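PDB 6B7I: purine nucleoside phosphorylase from Schistosoma mansoni, which catalyses the reversible phosphorolysis of purine nucleosides such as inosine and guanosine, giving the free base and ribose 1-phosphate. Local coordinates for residues A[174-179]-A[278-283]. Numbering follows the deposited sequence.
With CXJ ((2S)-(3,5-difluorophenyl)(hydroxy)acetic acid), chain I.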
loop_
_atom_site.group_PDB
_atom_site.type_symbol
_atom_site.label_atom_id
_atom_site.label_comp_id
_atom_site.label_asym_id
_atom_site.label_seq_id
_atom_site.Cartn_x
_atom_site.Cartn_y
_atom_site.Cartn_z
ATOM N N GLN A 174 -19.553 -0.239 25.764
ATOM C CA GLN A 174 -20.634 0.166 26.661
ATOM C C GLN A 174 -20.129 0.408 28.078
ATOM O O GLN A 174 -20.585 1.336 28.755
ATOM C CB GLN A 174 -21.737 -0.891 26.666
ATOM C CG GLN A 174 -22.454 -1.049 25.338
ATOM C CD GLN A 174 -23.271 -2.337 25.269
ATOM O OE1 GLN A 174 -23.618 -2.921 26.294
ATOM N NE2 GLN A 174 -23.570 -2.786 24.061
ATOM N N LEU A 175 -19.197 -0.423 28.550
ATOM C CA LEU A 175 -18.678 -0.259 29.908
ATOM C C LEU A 175 -17.840 1.004 30.018
ATOM O O LEU A 175 -17.923 1.727 31.019
ATOM C CB LEU A 175 -17.845 -1.473 30.303
ATOM C CG LEU A 175 -17.133 -1.447 31.662
ATOM C CD1 LEU A 175 -18.123 -1.351 32.800
ATOM C CD2 LEU A 175 -16.232 -2.677 31.810
ATOM N N ALA A 176 -17.041 1.290 28.995
ATOM C CA ALA A 176 -16.232 2.503 29.024
ATOM C C ALA A 176 -17.120 3.742 29.081
ATOM O O ALA A 176 -16.861 4.674 29.855
ATOM C CB ALA A 176 -15.316 2.552 27.804
ATOM N N LEU A 177 -18.185 3.761 28.283
ATOM C CA LEU A 177 -19.075 4.914 28.294
ATOM C C LEU A 177 -19.803 5.037 29.631
ATOM O O LEU A 177 -19.951 6.144 30.159
ATOM C CB LEU A 177 -20.057 4.824 27.125
ATOM C CG LEU A 177 -21.136 5.916 27.083
ATOM C CD1 LEU A 177 -20.515 7.293 26.929
ATOM C CD2 LEU A 177 -22.100 5.660 25.943
ATOM N N LYS A 178 -20.238 3.913 30.213
ATOM C CA LYS A 178 -20.942 3.966 31.490
ATOM C C LYS A 178 -20.068 4.583 32.578
ATOM O O LYS A 178 -20.550 5.373 33.396
ATOM C CB LYS A 178 -21.399 2.560 31.900
ATOM C CG LYS A 178 -22.255 2.515 33.169
ATOM C CD LYS A 178 -22.721 1.090 33.470
ATOM C CE LYS A 178 -23.542 1.016 34.758
ATOM N NZ LYS A 178 -24.093 -0.368 34.944
ATOM N N ILE A 179 -18.776 4.243 32.595
ATOM C CA ILE A 179 -17.882 4.793 33.610
ATOM C C ILE A 179 -17.667 6.288 33.381
ATOM O O ILE A 179 -17.602 7.067 34.340
ATOM C CB ILE A 179 -16.550 4.017 33.634
ATOM C CG1 ILE A 179 -16.776 2.616 34.220
ATOM C CG2 ILE A 179 -15.497 4.781 34.494
ATOM C CD1 ILE A 179 -15.652 1.623 33.877
ATOM N N LYS A 278 -8.153 2.413 34.958
ATOM C CA LYS A 278 -8.092 1.649 36.205
ATOM C C LYS A 278 -9.467 1.079 36.555
ATOM O O LYS A 278 -9.584 -0.094 36.929
ATOM C CB LYS A 278 -7.539 2.525 37.341
ATOM C CG LYS A 278 -7.468 1.851 38.717
ATOM C CD LYS A 278 -6.783 2.731 39.769
ATOM C CE LYS A 278 -6.730 2.029 41.101
ATOM N NZ LYS A 278 -6.235 2.934 42.175
ATOM N N GLU A 279 -10.525 1.879 36.375
ATOM C CA GLU A 279 -11.878 1.423 36.697
ATOM C C GLU A 279 -12.407 0.429 35.661
ATOM O O GLU A 279 -13.123 -0.516 36.021
ATOM C CB GLU A 279 -12.800 2.632 36.811
ATOM C CG GLU A 279 -14.237 2.342 37.204
ATOM C CD GLU A 279 -14.412 1.864 38.638
ATOM O OE1 GLU A 279 -13.416 1.781 39.385
ATOM O OE2 GLU A 279 -15.568 1.576 39.024
ATOM N N ILE A 280 -12.103 0.638 34.377
ATOM C CA ILE A 280 -12.448 -0.345 33.343
ATOM C C ILE A 280 -11.852 -1.709 33.691
ATOM O O ILE A 280 -12.538 -2.740 33.640
ATOM C CB ILE A 280 -11.962 0.133 31.958
ATOM C CG1 ILE A 280 -12.749 1.383 31.503
ATOM C CG2 ILE A 280 -12.079 -1.011 30.900
ATOM C CD1 ILE A 280 -12.183 2.106 30.230
ATOM N N ILE A 281 -10.555 -1.729 34.033
ATOM C CA ILE A 281 -9.872 -2.970 34.411
ATOM C C ILE A 281 -10.577 -3.628 35.595
ATOM O O ILE A 281 -10.828 -4.842 35.598
ATOM C CB ILE A 281 -8.388 -2.686 34.729
ATOM C CG1 ILE A 281 -7.619 -2.367 33.430
ATOM C CG2 ILE A 281 -7.740 -3.874 35.450
ATOM C CD1 ILE A 281 -6.189 -1.826 33.646
ATOM N N THR A 282 -10.872 -2.842 36.630
ATOM C CA THR A 282 -11.514 -3.386 37.829
ATOM C C THR A 282 -12.836 -4.072 37.494
ATOM O O THR A 282 -13.163 -5.120 38.069
ATOM C CB THR A 282 -11.732 -2.271 38.856
ATOM O OG1 THR A 282 -10.486 -1.646 39.180
ATOM C CG2 THR A 282 -12.320 -2.840 40.140
ATOM N N ARG A 283 -13.597 -3.512 36.546
ATOM C CA ARG A 283 -14.974 -3.916 36.306
ATOM C C ARG A 283 -15.223 -4.802 35.092
ATOM O O ARG A 283 -16.353 -5.279 34.932
ATOM C CB ARG A 283 -15.853 -2.668 36.175
ATOM C CG ARG A 283 -16.493 -2.364 37.534
ATOM C CD ARG A 283 -17.008 -0.986 37.671
ATOM N NE ARG A 283 -18.259 -0.784 36.968
ATOM C CZ ARG A 283 -18.826 0.408 36.843
ATOM N NH1 ARG A 283 -18.252 1.464 37.410
ATOM N NH2 ARG A 283 -19.967 0.547 36.180
HETATM C C7 CXJ I . -22.065 -2.668 32.081
HETATM C C4 CXJ I . -20.151 -4.434 31.017
HETATM C C5 CXJ I . -20.679 -3.530 30.222
HETATM C C6 CXJ I . -21.701 -2.590 30.828
HETATM C C3 CXJ I . -20.537 -4.574 32.486
HETATM C C2 CXJ I . -21.444 -3.738 32.982
HETATM C C1 CXJ I . -21.043 -2.780 35.196
HETATM F F1 CXJ I . -22.275 -1.622 30.059
HETATM F F CXJ I . -19.219 -5.302 30.528
HETATM C C CXJ I . -21.869 -3.809 34.441
HETATM O O CXJ I . -23.225 -3.486 34.557
HETATM O O1 CXJ I . -19.925 -3.120 35.669
HETATM O O2 CXJ I . -21.491 -1.609 35.329
#
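Glu-279 opens the contact from helix 259-283: its CG rests 3.7 Å from CD1 of Ile-179 and also meets CG2 of that isoleucine, so the methylene part of the acid lies against the branched side chain on helix 170-182. The bend at chi2 (69°) brings OE2 round to Arg-283, one turn on, to which it offers its anti lone pair. CG1 of Ile-280 lies 3.8 Å from CD1 of Ile-179, and its CD1 touches CB of Ala-176, whose CA is the nearest to that of Ile-280 across the segments. Arg-283, at the end of the helix, reaches across to Ile-179, Lys-178 and the ligand. Its guanidinium has CG1 of Ile-179 over one face, near the rim, while its edges take the charged partners: NH1 forms a salt bridge to OE2 of Glu-279 at 3.1 Å, nearly straight (168°) and in plane, and a second one to Glu-182. On the ligand side NE hydrogen-bonds to O1 of the carboxylate of the bound difluorophenyl hydroxyacetic acid, and NH2 to O2 at 2.8 Å, a two-pronged grip. The extended chain of Lys-178 crosses that of Arg-283 at about a right angle, and its NZ hydrogen-bonds to the same O2 at 2.9 Å. The shared carboxylate probably offsets the two positive charges. Leu-175 backs the site, with CB 3.5 Å from C5 of the fluorinated ring and CD2 against the backbone of Arg-283. Segments 174-179 and 278-283, their N-to-C directions 126° apart, thus join an apolar seam to an anion-binding site between two helices of this phosphorylase-superfamily alpha/beta fold.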